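Local coordinates for putative tetR-family transcriptional regulatory protein (Streptomyces coelicolor, PDB 2DG8) that probably binds DNA through a helix-turn-helix motif as a dimeric transcriptional regulator of the TetR family, at residues L56-F61 and Y120-H125; R63-I68 and H125-R130; A88-V93 and L169-I174; R145-L150 and A175-T180. All coordinates share one frame; numbering follows the deposited sequence.

Interaction 1 (L56-F61 and Y120-H125)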
loop_
_atom_site.group_PDB
_atom_site.type_symbol
_atom_site.label_atom_id
_atom_site.label_comp_id
_atom_site.label_asym_id
_atom_site.label_seq_id
_atom_site.Cartn_x
_atom_site.Cartn_y
_atom_site.Cartn_z
ATOM N N LEU A 56 -7.612 3.644 21.090
ATOM C CA LEU A 56 -7.896 4.875 20.352
ATOM C C LEU A 56 -7.561 4.640 18.873
ATOM O O LEU A 56 -8.391 4.875 17.993
ATOM C CB LEU A 56 -7.042 6.018 20.936
ATOM C CG LEU A 56 -7.250 7.508 20.622
ATOM C CD1 LEU A 56 -6.285 7.929 19.553
ATOM C CD2 LEU A 56 -8.707 7.801 20.226
ATOM N N LEU A 57 -6.353 4.152 18.606
ATOM C CA LEU A 57 -5.940 3.891 17.229
ATOM C C LEU A 57 -6.798 2.826 16.557
ATOM O O LEU A 57 -7.146 2.941 15.377
ATOM C CB LEU A 57 -4.471 3.474 17.172
ATOM C CG LEU A 57 -3.444 4.577 17.451
ATOM C CD1 LEU A 57 -2.047 4.028 17.262
ATOM C CD2 LEU A 57 -3.679 5.755 16.517
ATOM N N ARG A 58 -7.147 1.789 17.304
ATOM C CA ARG A 58 -7.969 0.725 16.746
ATOM C C ARG A 58 -9.346 1.262 16.387
ATOM O O ARG A 58 -9.875 0.953 15.316
ATOM C CB ARG A 58 -8.092 -0.440 17.735
ATOM C CG ARG A 58 -6.757 -1.146 18.014
ATOM C CD ARG A 58 -6.895 -2.236 19.070
ATOM N NE ARG A 58 -7.538 -3.441 18.561
ATOM C CZ ARG A 58 -6.951 -4.315 17.745
ATOM N NH1 ARG A 58 -5.699 -4.122 17.343
ATOM N NH2 ARG A 58 -7.616 -5.387 17.329
ATOM N N GLU A 59 -9.920 2.080 17.266
ATOM C CA GLU A 59 -11.240 2.638 16.998
ATOM C C GLU A 59 -11.197 3.696 15.900
ATOM O O GLU A 59 -12.154 3.831 15.142
ATOM C CB GLU A 59 -11.859 3.230 18.271
ATOM C CG GLU A 59 -12.075 2.211 19.380
ATOM C CD GLU A 59 -13.142 2.637 20.385
ATOM O OE1 GLU A 59 -13.048 2.229 21.562
ATOM O OE2 GLU A 59 -14.080 3.363 19.995
ATOM N N ALA A 60 -10.092 4.439 15.812
ATOM C CA ALA A 60 -9.947 5.468 14.784
ATOM C C ALA A 60 -9.824 4.857 13.388
ATOM O O ALA A 60 -10.524 5.260 12.464
ATOM C CB ALA A 60 -8.732 6.341 15.069
ATOM N N PHE A 61 -8.923 3.894 13.240
ATOM C CA PHE A 61 -8.717 3.246 11.950
ATOM C C PHE A 61 -9.896 2.354 11.590
ATOM O O PHE A 61 -10.129 2.048 10.413
ATOM C CB PHE A 61 -7.417 2.440 11.961
ATOM C CG PHE A 61 -6.183 3.277 11.704
ATOM C CD1 PHE A 61 -5.132 3.291 12.610
ATOM C CD2 PHE A 61 -6.062 4.023 10.532
ATOM C CE1 PHE A 61 -3.974 4.033 12.358
ATOM C CE2 PHE A 61 -4.912 4.770 10.268
ATOM C CZ PHE A 61 -3.860 4.774 11.183
ATOM N N TYR A 120 -2.441 -5.216 14.508
ATOM C CA TYR A 120 -3.285 -4.373 13.669
ATOM C C TYR A 120 -3.755 -5.026 12.371
ATOM O O TYR A 120 -4.580 -4.458 11.655
ATOM C CB TYR A 120 -2.593 -3.036 13.383
ATOM C CG TYR A 120 -2.596 -2.106 14.582
ATOM C CD1 TYR A 120 -1.523 -2.075 15.471
ATOM C CD2 TYR A 120 -3.695 -1.282 14.848
ATOM C CE1 TYR A 120 -1.540 -1.248 16.599
ATOM C CE2 TYR A 120 -3.724 -0.451 15.976
ATOM C CZ TYR A 120 -2.642 -0.442 16.843
ATOM O OH TYR A 120 -2.657 0.371 17.952
ATOM N N ARG A 121 -3.250 -6.224 12.076
ATOM C CA ARG A 121 -3.669 -6.931 10.875
ATOM C C ARG A 121 -5.088 -7.453 11.070
ATOM O O ARG A 121 -5.733 -7.912 10.122
ATOM C CB ARG A 121 -2.694 -8.061 10.550
ATOM C CG ARG A 121 -1.343 -7.520 10.130
ATOM C CD ARG A 121 -0.349 -8.596 9.779
ATOM N NE ARG A 121 1.000 -8.040 9.728
ATOM C CZ ARG A 121 2.107 -8.764 9.626
ATOM N NH1 ARG A 121 3.287 -8.163 9.588
ATOM N NH2 ARG A 121 2.033 -10.089 9.563
ATOM N N GLU A 122 -5.570 -7.382 12.309
ATOM C CA GLU A 122 -6.943 -7.781 12.614
ATOM C C GLU A 122 -7.831 -6.744 11.930
ATOM O O GLU A 122 -8.930 -7.046 11.464
ATOM C CB GLU A 122 -7.214 -7.723 14.120
ATOM C CG GLU A 122 -6.694 -8.898 14.913
ATOM C CD GLU A 122 -6.929 -8.730 16.405
ATOM O OE1 GLU A 122 -8.063 -8.370 16.794
ATOM O OE2 GLU A 122 -5.982 -8.960 17.184
ATOM N N LEU A 123 -7.335 -5.511 11.892
ATOM C CA LEU A 123 -8.050 -4.411 11.268
ATOM C C LEU A 123 -8.081 -4.593 9.756
ATOM O O LEU A 123 -9.144 -4.544 9.142
ATOM C CB LEU A 123 -7.371 -3.080 11.601
ATOM C CG LEU A 123 -8.121 -2.114 12.520
ATOM C CD1 LEU A 123 -9.406 -1.669 11.837
ATOM C CD2 LEU A 123 -8.413 -2.786 13.855
ATOM N N THR A 124 -6.913 -4.805 9.156
ATOM C CA THR A 124 -6.856 -4.983 7.711
ATOM C C THR A 124 -7.595 -6.251 7.278
ATOM O O THR A 124 -8.238 -6.275 6.226
ATOM C CB THR A 124 -5.386 -5.000 7.207
ATOM O OG1 THR A 124 -4.592 -5.847 8.044
ATOM C CG2 THR A 124 -4.799 -3.594 7.242
ATOM N N HIS A 125 -7.530 -7.297 8.097
ATOM C CA HIS A 125 -8.204 -8.556 7.774
ATOM C C HIS A 125 -9.720 -8.341 7.741
ATOM O O HIS A 125 -10.410 -8.829 6.843
ATOM C CB HIS A 125 -7.878 -9.628 8.818
ATOM C CG HIS A 125 -8.308 -11.008 8.421
ATOM N ND1 HIS A 125 -7.462 -11.904 7.798
ATOM C CD2 HIS A 125 -9.500 -11.640 8.538
ATOM C CE1 HIS A 125 -8.112 -13.026 7.553
ATOM N NE2 HIS A 125 -9.354 -12.891 7.992
#
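The aliphatic part of Arg58 in helix 53-77 runs obliquely past the ring of Tyr120, its CG 3.7 Å from Tyr120 CE2, the tightly packed part of the contact. Beside it the phenol tip meets Leu57, with Tyr120 OH 3.7 Å from Leu57 CB and nearly as close to Leu57 CD1. Tyr120 is buried, and its ring touches Leu113 of helix 101-116. The Arg58 chain bends at chi3 (76°), which carries NH1 over one face of the ring, toward the rim; the cation-pi geometry is long and at most weakly attractive. Leu123 CD2 lies loosely over one face of the guanidinium, while Leu123 CD1 reaches the backbone at Phe61 O, 4.0 Å away. The solvent side is looser: exposed Glu122 places OE1 near the guanidinium plane, 3.1 Å from Arg58 NH2, a salt bridge with the two flat groups 63° apart. No hydrogen bond crosses between the segments, so the near-parallel helices are joined by apolar contact and one charge pair, whose attraction is probably softened by water.

Interaction 2 (R63-I68 and H125-R130)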
loop_
_atom_site.group_PDB
_atom_site.type_symbol
_atom_site.label_atom_id
_atom_site.label_comp_id
_atom_site.label_asym_id
_atom_site.label_seq_id
_atom_site.Cartn_x
_atom_site.Cartn_y
_atom_site.Cartn_z
ATOM N N ARG A 63 -12.924 3.257 12.236
ATOM C CA ARG A 63 -13.885 4.217 11.702
ATOM C C ARG A 63 -13.546 4.537 10.241
ATOM O O ARG A 63 -14.440 4.618 9.393
ATOM C CB ARG A 63 -13.866 5.523 12.503
ATOM C CG ARG A 63 -14.687 6.607 11.839
ATOM C CD ARG A 63 -14.177 8.007 12.135
ATOM N NE ARG A 63 -14.749 8.569 13.351
ATOM C CZ ARG A 63 -15.380 9.741 13.400
ATOM N NH1 ARG A 63 -15.517 10.473 12.298
ATOM N NH2 ARG A 63 -15.880 10.176 14.547
ATOM N N PHE A 64 -12.259 4.756 9.962
ATOM C CA PHE A 64 -11.816 5.046 8.595
ATOM C C PHE A 64 -12.142 3.834 7.720
ATOM O O PHE A 64 -12.568 3.961 6.576
ATOM C CB PHE A 64 -10.306 5.317 8.549
ATOM C CG PHE A 64 -9.754 5.361 7.158
ATOM C CD1 PHE A 64 -9.078 4.267 6.626
ATOM C CD2 PHE A 64 -9.970 6.477 6.349
ATOM C CE1 PHE A 64 -8.628 4.282 5.304
ATOM C CE2 PHE A 64 -9.526 6.500 5.024
ATOM C CZ PHE A 64 -8.855 5.400 4.504
ATOM N N THR A 65 -11.951 2.658 8.291
ATOM C CA THR A 65 -12.228 1.401 7.611
ATOM C C THR A 65 -13.708 1.289 7.227
ATOM O O THR A 65 -14.037 0.910 6.100
ATOM C CB THR A 65 -11.774 0.223 8.516
ATOM O OG1 THR A 65 -10.544 -0.297 7.991
ATOM C CG2 THR A 65 -12.830 -0.871 8.618
ATOM N N ASP A 66 -14.593 1.645 8.152
ATOM C CA ASP A 66 -16.036 1.599 7.903
ATOM C C ASP A 66 -16.388 2.498 6.721
ATOM O O ASP A 66 -17.232 2.162 5.888
ATOM C CB ASP A 66 -16.805 2.076 9.144
ATOM C CG ASP A 66 -16.786 1.061 10.281
ATOM O OD1 ASP A 66 -17.154 1.430 11.419
ATOM O OD2 ASP A 66 -16.417 -0.108 10.042
ATOM N N HIS A 67 -15.725 3.647 6.668
ATOM C CA HIS A 67 -15.928 4.652 5.623
ATOM C C HIS A 67 -15.618 4.156 4.207
ATOM O O HIS A 67 -16.422 4.338 3.290
ATOM C CB HIS A 67 -15.073 5.889 5.953
ATOM C CG HIS A 67 -14.829 6.792 4.785
ATOM N ND1 HIS A 67 -15.812 7.589 4.236
ATOM C CD2 HIS A 67 -13.710 7.019 4.055
ATOM C CE1 HIS A 67 -15.309 8.267 3.220
ATOM N NE2 HIS A 67 -14.036 7.939 3.088
ATOM N N ILE A 68 -14.457 3.535 4.028
ATOM C CA ILE A 68 -14.070 3.032 2.717
ATOM C C ILE A 68 -14.948 1.851 2.319
ATOM O O ILE A 68 -15.319 1.708 1.149
ATOM C CB ILE A 68 -12.579 2.623 2.694
ATOM C CG1 ILE A 68 -11.707 3.846 3.009
ATOM C CG2 ILE A 68 -12.195 2.097 1.317
ATOM C CD1 ILE A 68 -11.801 4.963 1.970
ATOM N N HIS A 125 -7.530 -7.297 8.097
ATOM C CA HIS A 125 -8.204 -8.556 7.774
ATOM C C HIS A 125 -9.720 -8.341 7.741
ATOM O O HIS A 125 -10.410 -8.829 6.843
ATOM C CB HIS A 125 -7.878 -9.628 8.818
ATOM C CG HIS A 125 -8.308 -11.008 8.421
ATOM N ND1 HIS A 125 -7.462 -11.904 7.798
ATOM C CD2 HIS A 125 -9.500 -11.640 8.538
ATOM C CE1 HIS A 125 -8.112 -13.026 7.553
ATOM N NE2 HIS A 125 -9.354 -12.891 7.992
ATOM N N GLU A 126 -10.231 -7.614 8.730
ATOM C CA GLU A 126 -11.661 -7.328 8.823
ATOM C C GLU A 126 -12.084 -6.375 7.705
ATOM O O GLU A 126 -13.215 -6.426 7.224
ATOM C CB GLU A 126 -11.978 -6.721 10.193
ATOM C CG GLU A 126 -13.422 -6.293 10.389
ATOM C CD GLU A 126 -14.405 -7.444 10.297
ATOM O OE1 GLU A 126 -13.962 -8.617 10.248
ATOM O OE2 GLU A 126 -15.629 -7.172 10.280
ATOM N N TRP A 127 -11.164 -5.507 7.294
ATOM C CA TRP A 127 -11.429 -4.560 6.210
ATOM C C TRP A 127 -11.586 -5.358 4.898
ATOM O O TRP A 127 -12.564 -5.207 4.169
ATOM C CB TRP A 127 -10.261 -3.558 6.096
ATOM C CG TRP A 127 -10.484 -2.426 5.125
ATOM C CD1 TRP A 127 -11.605 -2.190 4.383
ATOM C CD2 TRP A 127 -9.548 -1.395 4.771
ATOM N NE1 TRP A 127 -11.430 -1.081 3.586
ATOM C CE2 TRP A 127 -10.175 -0.574 3.800
ATOM C CE3 TRP A 127 -8.242 -1.086 5.178
ATOM C CZ2 TRP A 127 -9.539 0.536 3.225
ATOM C CZ3 TRP A 127 -7.606 0.020 4.611
ATOM C CH2 TRP A 127 -8.260 0.818 3.640
ATOM N N MET A 128 -10.625 -6.227 4.617
ATOM C CA MET A 128 -10.677 -7.032 3.399
ATOM C C MET A 128 -11.919 -7.916 3.354
ATOM O O MET A 128 -12.495 -8.132 2.292
ATOM C CB MET A 128 -9.426 -7.906 3.284
ATOM C CG MET A 128 -8.140 -7.132 3.058
ATOM S SD MET A 128 -6.727 -8.239 2.836
ATOM C CE MET A 128 -6.329 -8.639 4.510
ATOM N N ARG A 129 -12.331 -8.417 4.511
ATOM C CA ARG A 129 -13.495 -9.286 4.593
ATOM C C ARG A 129 -14.787 -8.555 4.246
ATOM O O ARG A 129 -15.634 -9.086 3.539
ATOM C CB ARG A 129 -13.612 -9.883 5.999
ATOM C CG ARG A 129 -14.595 -11.039 6.098
ATOM C CD ARG A 129 -15.210 -11.105 7.488
ATOM N NE ARG A 129 -16.278 -10.120 7.616
ATOM C CZ ARG A 129 -16.740 -9.660 8.772
ATOM N NH1 ARG A 129 -16.223 -10.095 9.914
ATOM N NH2 ARG A 129 -17.719 -8.768 8.789
ATOM N N ARG A 130 -14.944 -7.340 4.757
ATOM C CA ARG A 130 -16.147 -6.560 4.487
ATOM C C ARG A 130 -16.189 -6.107 3.024
ATOM O O ARG A 130 -17.260 -6.020 2.412
ATOM C CB ARG A 130 -16.199 -5.364 5.434
ATOM C CG ARG A 130 -16.147 -5.782 6.897
ATOM C CD ARG A 130 -17.273 -5.148 7.689
ATOM N NE ARG A 130 -17.042 -3.727 7.925
ATOM C CZ ARG A 130 -18.009 -2.845 8.158
ATOM N NH1 ARG A 130 -17.709 -1.574 8.367
ATOM N NH2 ARG A 130 -19.279 -3.230 8.161
#
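Asp66 OD2 and Arg130 NH1 form a salt bridge of 2.6 Å at the edge of this contact, the carboxylate and guanidinium planes 77° apart. Bends at chi2 and chi3 bring Arg130 round to the acid. The rest is buried and centres on Trp127, whose indole is touched in three ways. Thr65 OG1 sits over one face, displaced toward the rim and 3.5 Å from Trp127 CD2. At the edge, Ile68 CG2 lies in the ring plane, 3.6 Å from Trp127 CZ2. Phe64 turns its edge toward the six-membered ring in an offset edge-to-face pair, planes at 83°, with Phe64 CE1 3.9 Å from Trp127 CH2. With CG anti to the backbone N (chi1 -173°), the indole is directed at these three side chains. Replacing Trp127 with an alanine would probably leave Phe64 without this aromatic partner and open a gap beside Thr65 and Ile68. Helices 53-77 and 121-135 run nearly parallel, and helix 101-116 flanks both, with Leu106 and Thr107 against Phe64 and Leu110 against Trp127.

Interaction 3 (A88-V93 and L169-I174)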
loop_
_atom_site.group_PDB
_atom_site.type_symbol
_atom_site.label_atom_id
_atom_site.label_comp_id
_atom_site.label_asym_id
_atom_site.label_seq_id
_atom_site.Cartn_x
_atom_site.Cartn_y
_atom_site.Cartn_z
ATOM N N ALA A 88 -18.975 -0.589 -12.190
ATOM C CA ALA A 88 -19.012 0.045 -10.883
ATOM C C ALA A 88 -17.642 -0.044 -10.219
ATOM O O ALA A 88 -17.196 0.902 -9.565
ATOM C CB ALA A 88 -20.070 -0.640 -10.000
ATOM N N VAL A 89 -16.984 -1.187 -10.385
ATOM C CA VAL A 89 -15.674 -1.406 -9.796
ATOM C C VAL A 89 -14.641 -0.472 -10.412
ATOM O O VAL A 89 -13.746 0.006 -9.720
ATOM C CB VAL A 89 -15.217 -2.871 -9.973
ATOM C CG1 VAL A 89 -13.751 -3.025 -9.536
ATOM C CG2 VAL A 89 -16.109 -3.792 -9.139
ATOM N N ALA A 90 -14.765 -0.216 -11.712
ATOM C CA ALA A 90 -13.830 0.678 -12.387
ATOM C C ALA A 90 -13.964 2.051 -11.759
ATOM O O ALA A 90 -12.968 2.735 -11.504
ATOM C CB ALA A 90 -14.131 0.747 -13.899
ATOM N N ASP A 91 -15.209 2.448 -11.514
ATOM C CA ASP A 91 -15.496 3.740 -10.905
ATOM C C ASP A 91 -14.875 3.793 -9.521
ATOM O O ASP A 91 -14.305 4.807 -9.113
ATOM C CB ASP A 91 -17.014 3.944 -10.782
ATOM C CG ASP A 91 -17.689 4.103 -12.123
ATOM O OD1 ASP A 91 -18.931 3.989 -12.180
ATOM O OD2 ASP A 91 -16.981 4.350 -13.117
ATOM N N LEU A 92 -15.004 2.688 -8.799
ATOM C CA LEU A 92 -14.478 2.588 -7.445
ATOM C C LEU A 92 -12.963 2.791 -7.467
ATOM O O LEU A 92 -12.423 3.560 -6.682
ATOM C CB LEU A 92 -14.789 1.207 -6.875
ATOM C CG LEU A 92 -15.158 0.996 -5.407
ATOM C CD1 LEU A 92 -14.974 -0.483 -5.093
ATOM C CD2 LEU A 92 -14.302 1.839 -4.486
ATOM N N VAL A 93 -12.288 2.082 -8.365
ATOM C CA VAL A 93 -10.840 2.170 -8.478
ATOM C C VAL A 93 -10.361 3.586 -8.753
ATOM O O VAL A 93 -9.421 4.055 -8.113
ATOM C CB VAL A 93 -10.305 1.249 -9.594
ATOM C CG1 VAL A 93 -8.875 1.647 -9.956
ATOM C CG2 VAL A 93 -10.340 -0.202 -9.126
ATOM N N LEU A 169 -8.073 0.530 -19.500
ATOM C CA LEU A 169 -7.130 -0.443 -18.965
ATOM C C LEU A 169 -7.675 -1.008 -17.652
ATOM O O LEU A 169 -7.553 -2.195 -17.386
ATOM C CB LEU A 169 -5.769 0.231 -18.736
ATOM C CG LEU A 169 -4.548 -0.605 -18.338
ATOM C CD1 LEU A 169 -4.658 -1.026 -16.883
ATOM C CD2 LEU A 169 -4.426 -1.802 -19.257
ATOM N N THR A 170 -8.276 -0.154 -16.830
ATOM C CA THR A 170 -8.842 -0.601 -15.563
ATOM C C THR A 170 -10.007 -1.565 -15.832
ATOM O O THR A 170 -10.101 -2.633 -15.235
ATOM C CB THR A 170 -9.369 0.591 -14.707
ATOM O OG1 THR A 170 -8.277 1.450 -14.332
ATOM C CG2 THR A 170 -10.046 0.067 -13.426
ATOM N N LEU A 171 -10.880 -1.188 -16.754
ATOM C CA LEU A 171 -12.033 -2.011 -17.071
ATOM C C LEU A 171 -11.639 -3.366 -17.648
ATOM O O LEU A 171 -12.267 -4.375 -17.345
ATOM C CB LEU A 171 -12.944 -1.262 -18.041
ATOM C CG LEU A 171 -14.371 -1.791 -18.126
ATOM C CD1 LEU A 171 -15.047 -1.721 -16.747
ATOM C CD2 LEU A 171 -15.135 -0.962 -19.150
ATOM N N GLU A 172 -10.589 -3.398 -18.464
ATOM C CA GLU A 172 -10.137 -4.657 -19.054
ATOM C C GLU A 172 -9.606 -5.627 -17.998
ATOM O O GLU A 172 -9.916 -6.813 -18.030
ATOM C CB GLU A 172 -9.043 -4.416 -20.105
ATOM C CG GLU A 172 -8.753 -5.653 -20.950
ATOM C CD GLU A 172 -7.643 -5.440 -21.959
ATOM O OE1 GLU A 172 -6.463 -5.359 -21.552
ATOM O OE2 GLU A 172 -7.949 -5.344 -23.167
ATOM N N ALA A 173 -8.792 -5.130 -17.073
ATOM C CA ALA A 173 -8.233 -5.992 -16.025
ATOM C C ALA A 173 -9.386 -6.573 -15.218
ATOM O O ALA A 173 -9.405 -7.759 -14.879
ATOM C CB ALA A 173 -7.301 -5.193 -15.112
ATOM N N ILE A 174 -10.356 -5.724 -14.913
ATOM C CA ILE A 174 -11.511 -6.165 -14.159
ATOM C C ILE A 174 -12.258 -7.241 -14.943
ATOM O O ILE A 174 -12.589 -8.294 -14.394
ATOM C CB ILE A 174 -12.429 -4.966 -13.847
ATOM C CG1 ILE A 174 -11.717 -4.043 -12.847
ATOM C CG2 ILE A 174 -13.759 -5.449 -13.302
ATOM C CD1 ILE A 174 -12.276 -2.639 -12.760
#
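Two helices of the TetR-type C-terminal domain, 82-98 and 167-177, cross here at 128° with Ala90 at the point of closest approach, among branched aliphatic side chains and a threonine. Ala90 and Leu171 bring their CA atoms to 5.7 Å, and the short Ala90 side chain permits this approach. Ile174 CD1 touches both Val89 and Ala90: it lies 3.6 Å from Val89 CG1 and from Ala90 N. With chi2 at 162° the isoleucine extends toward helix 82-98. On another flank of the alanine, Leu171 CD1 comes to 3.9 Å from Ala90 CB. One turn further along, Thr170 and Val93 meet tip to tip, Thr170 CG2 being 4.0 Å from Val93 CG1. The threonine thus gives its methyl to the interface, while its OG1 is hydrogen-bonded to His165 and His94. Leu154 of helix 141-159 touches both Val93 and Thr170, and Ile151 touches Val89, closing the apolar layer. Such close crossing of helices over alanine and branched aliphatic side chains fits the all-helical C-terminal domain of TetR-family regulators.

Interaction 4 (R145-L150 and A175-T180)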
loop_
_atom_site.group_PDB
_atom_site.type_symbol
_atom_site.label_atom_id
_atom_site.label_comp_id
_atom_site.label_asym_id
_atom_site.label_seq_id
_atom_site.Cartn_x
_atom_site.Cartn_y
_atom_site.Cartn_z
ATOM N N ARG A 145 -12.397 -12.541 -4.186
ATOM C CA ARG A 145 -11.130 -12.413 -3.479
ATOM C C ARG A 145 -10.040 -11.952 -4.444
ATOM O O ARG A 145 -9.247 -11.062 -4.120
ATOM C CB ARG A 145 -10.728 -13.745 -2.841
ATOM C CG ARG A 145 -9.460 -13.652 -1.999
ATOM C CD ARG A 145 -9.178 -14.945 -1.244
ATOM N NE ARG A 145 -10.057 -15.138 -0.093
ATOM C CZ ARG A 145 -9.750 -14.790 1.159
ATOM N NH1 ARG A 145 -8.580 -14.223 1.434
ATOM N NH2 ARG A 145 -10.609 -15.028 2.143
ATOM N N GLN A 146 -9.993 -12.565 -5.626
ATOM C CA GLN A 146 -9.005 -12.180 -6.631
ATOM C C GLN A 146 -9.247 -10.720 -7.042
ATOM O O GLN A 146 -8.304 -9.939 -7.210
ATOM C CB GLN A 146 -9.111 -13.089 -7.864
ATOM C CG GLN A 146 -8.975 -14.576 -7.554
ATOM C CD GLN A 146 -9.233 -15.465 -8.764
ATOM O OE1 GLN A 146 -9.716 -16.591 -8.623
ATOM N NE2 GLN A 146 -8.900 -14.974 -9.956
ATOM N N LEU A 147 -10.518 -10.359 -7.185
ATOM C CA LEU A 147 -10.892 -9.007 -7.580
ATOM C C LEU A 147 -10.499 -7.958 -6.541
ATOM O O LEU A 147 -10.043 -6.867 -6.897
ATOM C CB LEU A 147 -12.401 -8.940 -7.853
ATOM C CG LEU A 147 -12.959 -7.601 -8.329
ATOM C CD1 LEU A 147 -12.106 -7.047 -9.484
ATOM C CD2 LEU A 147 -14.415 -7.797 -8.757
ATOM N N ASP A 148 -10.664 -8.285 -5.262
ATOM C CA ASP A 148 -10.306 -7.346 -4.195
ATOM C C ASP A 148 -8.814 -7.036 -4.254
ATOM O O ASP A 148 -8.401 -5.901 -4.018
ATOM C CB ASP A 148 -10.643 -7.916 -2.811
ATOM C CG ASP A 148 -10.707 -6.831 -1.731
ATOM O OD1 ASP A 148 -10.401 -7.124 -0.552
ATOM O OD2 ASP A 148 -11.075 -5.680 -2.063
ATOM N N ALA A 149 -7.996 -8.043 -4.560
ATOM C CA ALA A 149 -6.558 -7.824 -4.658
ATOM C C ALA A 149 -6.232 -6.968 -5.884
ATOM O O ALA A 149 -5.280 -6.181 -5.861
ATOM C CB ALA A 149 -5.819 -9.158 -4.744
ATOM N N LEU A 150 -7.009 -7.131 -6.955
ATOM C CA LEU A 150 -6.780 -6.349 -8.170
ATOM C C LEU A 150 -7.133 -4.894 -7.889
ATOM O O LEU A 150 -6.371 -3.982 -8.223
ATOM C CB LEU A 150 -7.634 -6.870 -9.339
ATOM C CG LEU A 150 -7.515 -6.105 -10.664
ATOM C CD1 LEU A 150 -6.073 -6.183 -11.168
ATOM C CD2 LEU A 150 -8.473 -6.691 -11.707
ATOM N N ALA A 175 -12.501 -6.994 -16.230
ATOM C CA ALA A 175 -13.207 -7.974 -17.049
ATOM C C ALA A 175 -12.455 -9.295 -17.053
ATOM O O ALA A 175 -13.055 -10.356 -16.917
ATOM C CB ALA A 175 -13.376 -7.460 -18.488
ATOM N N ARG A 176 -11.137 -9.231 -17.198
ATOM C CA ARG A 176 -10.323 -10.441 -17.209
ATOM C C ARG A 176 -10.351 -11.221 -15.880
ATOM O O ARG A 176 -10.601 -12.429 -15.878
ATOM C CB ARG A 176 -8.889 -10.078 -17.642
ATOM C CG ARG A 176 -8.755 -10.068 -19.173
ATOM C CD ARG A 176 -7.773 -9.054 -19.781
ATOM N NE ARG A 176 -6.368 -9.416 -19.649
ATOM C CZ ARG A 176 -5.421 -9.087 -20.527
ATOM N NH1 ARG A 176 -4.164 -9.456 -20.316
ATOM N NH2 ARG A 176 -5.722 -8.412 -21.626
ATOM N N ILE A 177 -10.140 -10.537 -14.753
ATOM C CA ILE A 177 -10.147 -11.194 -13.442
ATOM C C ILE A 177 -11.524 -11.804 -13.109
ATOM O O ILE A 177 -11.609 -12.823 -12.433
ATOM C CB ILE A 177 -9.745 -10.205 -12.310
ATOM C CG1 ILE A 177 -9.076 -10.953 -11.156
ATOM C CG2 ILE A 177 -10.978 -9.496 -11.763
ATOM C CD1 ILE A 177 -7.689 -11.446 -11.456
ATOM N N THR A 178 -12.596 -11.188 -13.595
ATOM C CA THR A 178 -13.939 -11.691 -13.332
ATOM C C THR A 178 -14.459 -12.617 -14.444
ATOM O O THR A 178 -15.668 -12.783 -14.622
ATOM C CB THR A 178 -14.939 -10.529 -13.130
ATOM O OG1 THR A 178 -14.939 -9.694 -14.290
ATOM C CG2 THR A 178 -14.550 -9.686 -11.912
ATOM N N THR A 179 -13.544 -13.217 -15.196
ATOM C CA THR A 179 -13.936 -14.140 -16.258
ATOM C C THR A 179 -13.881 -15.574 -15.724
ATOM O O THR A 179 -12.909 -15.962 -15.082
ATOM C CB THR A 179 -12.993 -14.042 -17.481
ATOM O OG1 THR A 179 -13.244 -12.824 -18.191
ATOM C CG2 THR A 179 -13.211 -15.222 -18.413
ATOM N N THR A 180 -14.934 -16.345 -15.977
ATOM C CA THR A 180 -14.995 -17.737 -15.544
ATOM C C THR A 180 -15.523 -18.638 -16.669
ATOM O O THR A 180 -16.504 -19.361 -16.489
ATOM C CB THR A 180 -15.900 -17.902 -14.299
ATOM O OG1 THR A 180 -17.166 -17.278 -14.540
ATOM C CG2 THR A 180 -15.251 -17.276 -13.076
#
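Ile177 points from the last turn of helix 167-177 into helix 141-159, and each carbon beyond its CA finds a partner there. CB lies 3.8 Å from Leu150 CD2. From it the CG2 branch, placed between the backbone N and the carbonyl carbon by a chi1 of -151°, wedges between two leucines, 3.5 Å from Leu147 CD1 and 3.8 Å from Leu150 CD2. The other branch goes toward Gln146: Ile177 CG1 meets Gln146 CB at 3.9 Å, and Ile177 CD1 reaches Gln146 NE2 at 4.0 Å, in van der Waals contact. Next along the chain, Thr178 CG2 packs on Leu147 CD2 at 3.7 Å, while its OG1 bonds back to Ile174 O and to Arg86. A glycine at Ile177 would strip away both branches and would probably leave Leu147 and Leu150 without the carbon that fills the space between them. Phe139, from a loop, covers Leu147 and Thr178, Arg176 of the second subunit packs on Gln146, and helix 121-135 lies against helix 141-159, Met128 and Ser131 touching Asp148.

Interactions 1 and 2 follow one another along the same pair of helices, 53-77 and 121-135, sharing His125, with centres 9 Å apart. Interactions 3 and 4 share helix 167-177, which meets helix 82-98 and then helix 141-159; their centres are 10 Å apart, and Leu150 CD2 lies 3.5 Å from Ala173 O. The two pairs stand well apart, 27 Å between the centres of interactions 1 and 3, but interaction 2 touches interaction 4 where Met128 meets Asp148. Along the chain 1, 2 and 3 interlace, whereas 4 opens after 1 and 2 have closed and interlaces with 3. Helix 53-77 runs from the tetR-family region into the C-terminal bundle, and all four contacts adjoin the second subunit.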